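Local coordinates for protein platelet aggregation factor Sm-hPAF (Streptococcus mitis, PDB 4GWI) that binds fucose-bearing Lewis-type glycans through this F-type lectin domain of lectinolysin, a toxin that probably forms pores in cholesterol-containing host membranes, at residues His25-Arg31 with Tyr41-Thr47; Ala81-Ser85 with Thr134-Leu138; Glu98-Gln102 with Val115-Asp121. The protein carries 2 engineered substitutions. One frame throughout, in Å; residues are numbered along the deposited sequence.

Contact 1 (His25-Arg31 with Tyr41-Thr47); sequences HGGAATR and YGHHSVT. Engineered in segment 25-31: His25 (natural residue Tyr). Unlike the reference sequence in segment 25-31: Thr30 (reference Ala). With CA (calcium ion), chain F; MG (magnesium ion), chain C; FUC (alpha-L-fucopyranose), chain B.
The fucose-binding loops of the F-type lectin fold and a calcium site beside them meet here, with Tyr41 reaching across to the 25-31 loop. Tyr41 OH donates a hydrogen bond to His25 O (2.7 Å), standing well above the carbonyl plane, and it also lies 3.1 Å from Gly27 CA. The Tyr41 ring is swung over by a chi1 of -165°, with CG anti to the backbone N, and one ring face takes the fucose methyl: Tyr41 CD1 is 3.9 Å from FUC C6. His25, an engineered residue, offers a face of its imidazole to the same methyl. Calcium ties the loops together a few residues on, bound by Arg31 O (2.2 Å), Ser45 O and Ser45 OG (2.4 Å); Asp34, Asn36, Ala139 and Glu140 complete its shell. The extended Arg31 side chain runs back from this site toward Tyr41. Its guanidinium is sandwiched between Gly26 O over one face and His44 O over the other, while Arg31 NH2 gives a weak but straight bond to Val46 O (3.5 Å, 175°). A water takes a second bond from Arg31 NH2 (3.0 Å) and links it to Tyr41 O and His44 ND1.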
# COMPACT_ATOMS: atom_id res chain seq x y z
N HIS A 25 8.59 12.55 9.81
CA HIS A 25 7.44 13.39 10.08
C HIS A 25 6.33 12.67 10.88
O HIS A 25 5.14 13.04 10.75
CB HIS A 25 6.80 13.98 8.82
CG HIS A 25 7.74 14.95 8.10
ND1 HIS A 25 8.11 16.13 8.69
CD2 HIS A 25 8.36 14.89 6.84
CE1 HIS A 25 8.92 16.80 7.84
NE2 HIS A 25 9.12 16.05 6.73
N GLY A 26 6.76 11.72 11.70
CA GLY A 26 5.79 10.98 12.57
C GLY A 26 4.91 10.03 11.76
O GLY A 26 3.92 9.55 12.36
N GLY A 27 5.17 9.75 10.46
CA GLY A 27 4.14 9.04 9.60
C GLY A 27 4.26 7.50 9.72
O GLY A 27 4.63 6.79 8.79
N ALA A 28 3.89 7.01 10.91
CA ALA A 28 3.99 5.61 11.21
C ALA A 28 3.30 4.70 10.18
O ALA A 28 2.22 5.01 9.67
CB ALA A 28 3.25 5.38 12.55
N ALA A 29 3.98 3.59 9.88
CA ALA A 29 3.49 2.67 8.85
C ALA A 29 2.08 2.14 9.18
O ALA A 29 1.31 1.90 8.26
CB ALA A 29 4.42 1.43 8.76
N THR A 30 1.78 2.07 10.47
CA THR A 30 0.44 1.52 10.86
C THR A 30 -0.67 2.51 10.49
O THR A 30 -1.83 2.09 10.44
CB THR A 30 0.37 1.19 12.33
OG1 THR A 30 0.90 2.29 13.10
CG2 THR A 30 1.21 0.03 12.64
N ARG A 31 -0.33 3.75 10.10
CA ARG A 31 -1.44 4.66 9.65
C ARG A 31 -2.11 4.23 8.39
O ARG A 31 -3.23 4.68 8.04
CB ARG A 31 -0.87 6.06 9.48
CG ARG A 31 -0.50 6.67 10.83
CD ARG A 31 0.19 8.01 10.55
NE ARG A 31 0.51 8.62 11.89
CZ ARG A 31 0.90 9.90 11.99
NH1 ARG A 31 1.10 10.44 13.24
NH2 ARG A 31 1.11 10.67 10.90
N TYR A 41 -2.58 14.83 5.47
CA TYR A 41 -1.48 14.43 6.39
C TYR A 41 -1.68 14.98 7.81
O TYR A 41 -1.32 14.39 8.78
CB TYR A 41 -0.11 14.93 5.82
CG TYR A 41 1.01 14.22 6.53
CD1 TYR A 41 1.67 14.75 7.61
CD2 TYR A 41 1.36 12.95 6.11
CE1 TYR A 41 2.68 14.03 8.31
CE2 TYR A 41 2.30 12.18 6.79
CZ TYR A 41 2.96 12.71 7.88
OH TYR A 41 3.90 11.98 8.56
N GLY A 42 -2.27 16.20 7.86
CA GLY A 42 -2.47 16.87 9.18
C GLY A 42 -3.51 16.19 10.07
O GLY A 42 -3.60 16.53 11.29
N HIS A 43 -4.30 15.25 9.51
CA HIS A 43 -5.25 14.47 10.28
C HIS A 43 -4.71 13.12 10.81
O HIS A 43 -5.41 12.33 11.44
CB HIS A 43 -6.51 14.26 9.46
CG HIS A 43 -7.17 15.55 9.05
ND1 HIS A 43 -8.22 15.52 8.20
CD2 HIS A 43 -6.95 16.87 9.40
CE1 HIS A 43 -8.62 16.83 7.92
NE2 HIS A 43 -7.87 17.64 8.70
N HIS A 44 -3.36 12.92 10.54
CA HIS A 44 -2.60 11.85 11.23
C HIS A 44 -2.86 10.44 10.76
O HIS A 44 -2.55 9.52 11.52
CB HIS A 44 -2.76 11.90 12.78
CG HIS A 44 -2.47 13.26 13.36
ND1 HIS A 44 -1.32 13.88 13.15
CD2 HIS A 44 -3.24 14.07 14.22
CE1 HIS A 44 -1.31 15.07 13.85
NE2 HIS A 44 -2.47 15.18 14.50
N SER A 45 -3.46 10.26 9.59
CA SER A 45 -3.79 8.88 9.17
C SER A 45 -3.03 8.55 7.86
O SER A 45 -3.44 7.62 7.15
CB SER A 45 -5.32 8.70 9.01
OG SER A 45 -5.60 7.26 9.01
N VAL A 46 -1.92 9.28 7.60
CA VAL A 46 -1.15 9.04 6.36
C VAL A 46 0.29 8.74 6.78
O VAL A 46 0.85 9.38 7.68
CB VAL A 46 -1.17 10.31 5.44
CG1 VAL A 46 -0.32 10.10 4.17
CG2 VAL A 46 -2.66 10.74 5.08
N THR A 47 0.88 7.75 6.08
CA THR A 47 2.27 7.36 6.46
C THR A 47 3.28 8.30 5.77
O THR A 47 2.90 9.12 4.90
CB THR A 47 2.59 5.96 5.91
OG1 THR A 47 2.60 5.95 4.46
CG2 THR A 47 1.53 4.88 6.28
CA CA F . -5.11 5.68 7.33
MG MG C . -8.14 19.78 8.93
C1 FUC B . 4.39 18.90 3.29
C2 FUC B . 5.48 18.44 2.33
C3 FUC B . 6.70 18.00 3.07
C4 FUC B . 6.31 16.88 4.01
C5 FUC B . 5.23 17.42 4.92
C6 FUC B . 4.78 16.40 5.93
O2 FUC B . 5.80 19.51 1.46
O3 FUC B . 7.63 17.57 2.16
O4 FUC B . 5.86 15.79 3.24
O5 FUC B . 4.12 17.86 4.19
O HOH W 1 0.73 13.68 11.09
O HOH W 2 -9.33 19.49 10.66
O HOH W 3 -6.49 19.92 10.04
O HOH W 4 -7.10 20.16 7.22
O HOH W 5 -9.88 19.66 7.81
O HOH W 6 -8.48 21.85 9.11

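Contact 2 (Ala81-Ser85 with Thr134-Leu138). With FUC (alpha-L-fucopyranose), chain B.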
# COMPACT_ATOMS: atom_id res chain seq x y z
N ALA A 81 0.78 14.76 -4.16
CA ALA A 81 0.16 13.44 -4.50
C ALA A 81 1.01 12.71 -5.54
O ALA A 81 1.02 11.46 -5.59
CB ALA A 81 -1.30 13.62 -4.99
N ASN A 82 1.73 13.43 -6.41
CA ASN A 82 2.57 12.80 -7.42
C ASN A 82 3.74 12.02 -6.93
O ASN A 82 4.36 11.36 -7.72
CB ASN A 82 3.00 13.83 -8.52
CG ASN A 82 3.98 14.90 -8.00
OD1 ASN A 82 4.81 15.40 -8.76
ND2 ASN A 82 3.88 15.28 -6.70
N ARG A 83 4.03 12.05 -5.62
CA ARG A 83 5.08 11.21 -5.10
C ARG A 83 4.71 9.72 -5.24
O ARG A 83 5.62 8.86 -5.29
CB ARG A 83 5.35 11.52 -3.62
CG ARG A 83 6.02 12.89 -3.39
CD ARG A 83 5.92 13.27 -1.92
NE ARG A 83 6.63 14.59 -1.81
CZ ARG A 83 6.74 15.27 -0.65
NH1 ARG A 83 6.23 14.81 0.54
NH2 ARG A 83 7.44 16.45 -0.69
N LEU A 84 3.42 9.44 -5.28
CA LEU A 84 2.99 8.05 -5.50
C LEU A 84 2.86 7.84 -7.05
O LEU A 84 1.77 7.95 -7.65
CB LEU A 84 1.67 7.72 -4.77
CG LEU A 84 1.23 6.25 -4.94
CD1 LEU A 84 2.27 5.31 -4.27
CD2 LEU A 84 -0.08 6.10 -4.17
N SER A 85 4.02 7.60 -7.61
CA SER A 85 4.15 7.41 -9.08
C SER A 85 5.35 6.52 -9.27
O SER A 85 6.26 6.43 -8.44
CB SER A 85 4.25 8.80 -9.79
OG SER A 85 5.46 9.33 -9.39
N THR A 134 12.64 10.09 -2.95
CA THR A 134 11.19 10.38 -2.91
C THR A 134 10.60 9.61 -1.68
O THR A 134 10.96 8.49 -1.46
CB THR A 134 10.44 9.89 -4.17
OG1 THR A 134 11.06 10.57 -5.32
CG2 THR A 134 8.97 10.26 -4.19
N PRO A 135 9.77 10.27 -0.90
CA PRO A 135 9.16 9.55 0.27
C PRO A 135 7.88 8.89 -0.19
O PRO A 135 7.20 9.35 -1.09
CB PRO A 135 8.80 10.67 1.28
CG PRO A 135 8.67 11.92 0.43
CD PRO A 135 9.37 11.71 -0.91
N LEU A 136 7.59 7.75 0.47
CA LEU A 136 6.31 7.03 0.21
C LEU A 136 5.33 7.45 1.36
O LEU A 136 5.62 7.24 2.53
CB LEU A 136 6.58 5.52 0.17
CG LEU A 136 5.28 4.65 0.08
CD1 LEU A 136 4.49 4.97 -1.19
CD2 LEU A 136 5.80 3.17 0.12
N SER A 137 4.17 7.93 0.91
CA SER A 137 3.04 8.27 1.81
C SER A 137 1.76 7.62 1.32
O SER A 137 1.37 7.89 0.20
CB SER A 137 2.84 9.80 1.88
OG SER A 137 3.95 10.40 2.59
N LEU A 138 1.13 6.85 2.18
CA LEU A 138 -0.15 6.23 1.80
C LEU A 138 -1.19 6.58 2.88
O LEU A 138 -0.88 6.47 4.11
CB LEU A 138 0.04 4.69 1.81
CG LEU A 138 0.99 4.27 0.70
CD1 LEU A 138 1.56 2.86 1.07
CD2 LEU A 138 0.21 4.17 -0.61
C1 FUC B . 4.39 18.90 3.29
C2 FUC B . 5.48 18.44 2.33
C3 FUC B . 6.70 18.00 3.07
C4 FUC B . 6.31 16.88 4.01
C5 FUC B . 5.23 17.42 4.92
C6 FUC B . 4.78 16.40 5.93
O2 FUC B . 5.80 19.51 1.46
O3 FUC B . 7.63 17.57 2.16
O4 FUC B . 5.86 15.79 3.24
O5 FUC B . 4.12 17.86 4.19
O HOH W 7 4.23 12.72 1.07
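Arg83 lies slantwise over Pro135, its guanidinium presenting a face to the proline ring: Arg83 NH1 is 3.8 Å from Pro135 CG. Stretched out through its methylenes, the arginine runs its CD past Pro135 CG and CD and carries the charged end beyond the proline to the bound fucose. There the sugar hydroxyls are met at the guanidinium edge, Arg83 NH1 bonding FUC O4 (2.9 Å, 152°) and Arg83 NH2 bonding FUC O3 (3.1 Å, 162°). This arginine belongs to the fucose pocket of the F-type lectin domain, whose sugar is also hydrogen-bonded by His48 and Arg75. A water accepts from Arg83 NH1 (2.9 Å) and donates to Ser137 OG (2.8 Å), so NH1 serves the sugar directly and Ser137 through a water. Nearer the backbone, the Thr134 methyl packs against the root of the arginine, CG2 lying 3.9 Å from Arg83 CB. Leu84 turns to the interior with CG anti to the backbone N (chi1 -177°) and splits its branches between two leucines: Leu84 CD1 meets Leu136 CD1 at 3.8 Å, and Leu84 CD2 meets Leu138 CD2, these two side chains being roughly perpendicular. Leu129 and Trp57 add to this apolar layer.

Contact 3 (Glu98-Gln102 with Val115-Asp121). Unlike the reference sequence in segment 115-121: Asp121 (reference Ala).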
# COMPACT_ATOMS: atom_id res chain seq x y z
N GLU A 98 8.48 -13.25 -4.14
CA GLU A 98 7.43 -12.62 -4.96
C GLU A 98 6.53 -13.62 -5.64
O GLU A 98 7.01 -14.60 -6.32
CB GLU A 98 8.13 -11.77 -6.00
CG GLU A 98 7.25 -11.15 -7.00
CD GLU A 98 8.10 -10.41 -8.13
OE1 GLU A 98 9.13 -9.84 -7.83
OE2 GLU A 98 7.66 -10.46 -9.27
N VAL A 99 5.21 -13.48 -5.48
CA VAL A 99 4.27 -14.27 -6.25
C VAL A 99 3.47 -13.44 -7.25
O VAL A 99 2.84 -14.04 -8.18
CB VAL A 99 3.33 -15.10 -5.37
CG1 VAL A 99 4.07 -16.03 -4.39
CG2 VAL A 99 2.42 -14.25 -4.49
N ALA A 100 3.50 -12.09 -7.10
CA ALA A 100 2.87 -11.29 -8.16
C ALA A 100 3.40 -9.89 -8.06
O ALA A 100 3.82 -9.51 -6.98
CB ALA A 100 1.31 -11.30 -8.00
N ARG A 101 3.38 -9.14 -9.15
CA ARG A 101 3.92 -7.78 -9.17
C ARG A 101 3.23 -7.04 -10.29
O ARG A 101 3.12 -7.56 -11.40
CB ARG A 101 5.47 -7.81 -9.39
CG ARG A 101 6.08 -6.44 -9.51
CD ARG A 101 7.62 -6.51 -9.74
NE ARG A 101 8.28 -7.20 -8.68
CZ ARG A 101 8.87 -6.62 -7.61
NH1 ARG A 101 8.87 -5.30 -7.47
NH2 ARG A 101 9.43 -7.42 -6.67
N GLN A 102 2.71 -5.83 -10.01
CA GLN A 102 2.16 -4.95 -11.06
C GLN A 102 2.78 -3.60 -10.91
O GLN A 102 2.97 -3.10 -9.79
CB GLN A 102 0.67 -4.80 -10.89
CG GLN A 102 -0.03 -6.09 -11.32
CD GLN A 102 -1.55 -6.05 -11.18
OE1 GLN A 102 -2.18 -5.06 -11.58
NE2 GLN A 102 -2.15 -7.18 -10.68
N VAL A 115 -6.17 -2.32 -7.44
CA VAL A 115 -5.26 -3.28 -8.16
C VAL A 115 -5.88 -4.65 -7.99
O VAL A 115 -6.20 -5.13 -6.89
CB VAL A 115 -3.90 -3.24 -7.45
CG1 VAL A 115 -2.94 -4.17 -8.26
CG2 VAL A 115 -3.32 -1.84 -7.38
N PHE A 116 -6.10 -5.35 -9.11
CA PHE A 116 -6.72 -6.67 -9.06
C PHE A 116 -5.71 -7.80 -9.30
O PHE A 116 -4.90 -7.61 -10.23
CB PHE A 116 -7.84 -6.74 -10.12
CG PHE A 116 -9.03 -5.83 -9.75
CD1 PHE A 116 -9.99 -6.35 -8.92
CD2 PHE A 116 -9.09 -4.54 -10.27
CE1 PHE A 116 -11.09 -5.55 -8.54
CE2 PHE A 116 -10.22 -3.72 -9.87
CZ PHE A 116 -11.16 -4.27 -9.03
N PHE A 117 -5.74 -8.81 -8.43
CA PHE A 117 -4.83 -9.96 -8.61
C PHE A 117 -5.61 -11.19 -8.91
O PHE A 117 -6.75 -11.33 -8.50
CB PHE A 117 -4.05 -10.15 -7.34
CG PHE A 117 -2.94 -9.11 -7.17
CD1 PHE A 117 -1.75 -9.17 -7.82
CD2 PHE A 117 -3.16 -7.98 -6.33
CE1 PHE A 117 -0.71 -8.24 -7.68
CE2 PHE A 117 -2.12 -7.07 -6.17
CZ PHE A 117 -0.92 -7.13 -6.84
N THR A 118 -4.96 -12.11 -9.70
CA THR A 118 -5.72 -13.30 -10.17
C THR A 118 -5.58 -14.43 -9.18
O THR A 118 -4.66 -15.29 -9.29
CB THR A 118 -5.22 -13.72 -11.53
OG1 THR A 118 -5.22 -12.58 -12.43
CG2 THR A 118 -6.15 -14.77 -12.12
N ALA A 119 -6.31 -14.30 -8.08
CA ALA A 119 -6.44 -15.32 -6.99
C ALA A 119 -5.09 -15.77 -6.48
O ALA A 119 -4.72 -16.97 -6.59
CB ALA A 119 -7.26 -16.51 -7.50
N LYS A 120 -4.30 -14.83 -5.96
CA LYS A 120 -2.96 -15.12 -5.59
C LYS A 120 -2.79 -15.43 -4.13
O LYS A 120 -3.20 -14.61 -3.26
CB LYS A 120 -2.06 -13.90 -5.93
CG LYS A 120 -1.92 -13.56 -7.43
CD LYS A 120 -1.12 -14.71 -8.14
CE LYS A 120 -1.27 -14.44 -9.65
NZ LYS A 120 -0.64 -15.65 -10.34
N ASP A 121 -2.10 -16.52 -3.78
CA ASP A 121 -1.91 -16.86 -2.38
C ASP A 121 -0.70 -16.18 -1.79
O ASP A 121 0.43 -16.48 -2.23
CB ASP A 121 -1.84 -18.38 -2.21
CG ASP A 121 -3.14 -19.04 -2.66
OD1 ASP A 121 -4.20 -18.87 -1.97
OD2 ASP A 121 -3.15 -19.69 -3.78
O HOH W 8 1.97 -16.46 -9.05
O HOH W 9 -4.92 -4.44 -11.61
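Gln102 and Phe117 form the close-packed part of this contact, where the outermost strand 98-104 of the five-stranded sheet faces strand 112-117 of the other sheet in the beta-sandwich of the lectin domain. The short segments 100-102 and 115-117 run nearly antiparallel, at 152°, but their axes stay 9.0 Å apart, so side chains bridge the gap. Gln102 reaches straight out alongside Phe117, the two side chains coming from opposite strands and passing one another. Its amide nitrogen does two jobs: Gln102 NE2 donates to Phe116 O (2.8 Å, 167°), with the acceptor in the amide plane, and sits over one face of the Phe117 ring, toward its rim, 3.5 Å from Phe117 CE1. Amide and ring planes are 58° apart. On the oxygen side, Gln102 OE1 approaches the Val115 methyl CG1, while a water donates to Gln102 OE1 (2.8 Å) and accepts from Phe116 N. Ala100 presses its methyl on the same ring, CB to Phe117 CE1 being 3.7 Å, and Leu91 of the neighbouring strand 87-92 also touches Phe117.

Toward the corner at 118-119 the packing thins. Val99 and Ala100 form a classic beta bulge opposite Leu91. Lys120, kinked at its second torsion, lays CG 4.0 Å from Ala100 CB, and its amine reaches Val99 O only through a water, which accepts from Lys120 NZ (3.0 Å) and donates to Val99 O. Val99 CG2 merely rests near Asp121 O.

The amide of Gln102 thus bridges the edge strand and the backbone of the facing sheet: NE2 is spent as a donor to the Phe116 carbonyl and OE1 as an acceptor from the water, which sets which way round the amide sits, whereas Lys120 meets the edge strand across this contact through methylene packing and a water-mediated link.

How the contacts relate
Contacts 1 and 2 adjoin at the sugar-binding end of the beta-sandwich, their centres about 13 Å apart, and both touch the same fucose. Thr47 and segment 134-138 join them: Leu138 N probably donates a hydrogen bond to Thr47 OG1, and Ser137 OG is hydrogen-bonded to Thr47 O. Contact 3 lies beyond the centre of the chain, about 27 Å from contact 1 and 22 Å from contact 2 between centres, and touches neither. Along the sequence contact 1 closes first; contact 2 then brackets several strands, among them those of contact 3. Inter-strand loops supply the glycan-pocket pieces in contacts 1 and 2, the calcium site also draws on strand 138-145, and contact 3 joins the two sheets at the far end.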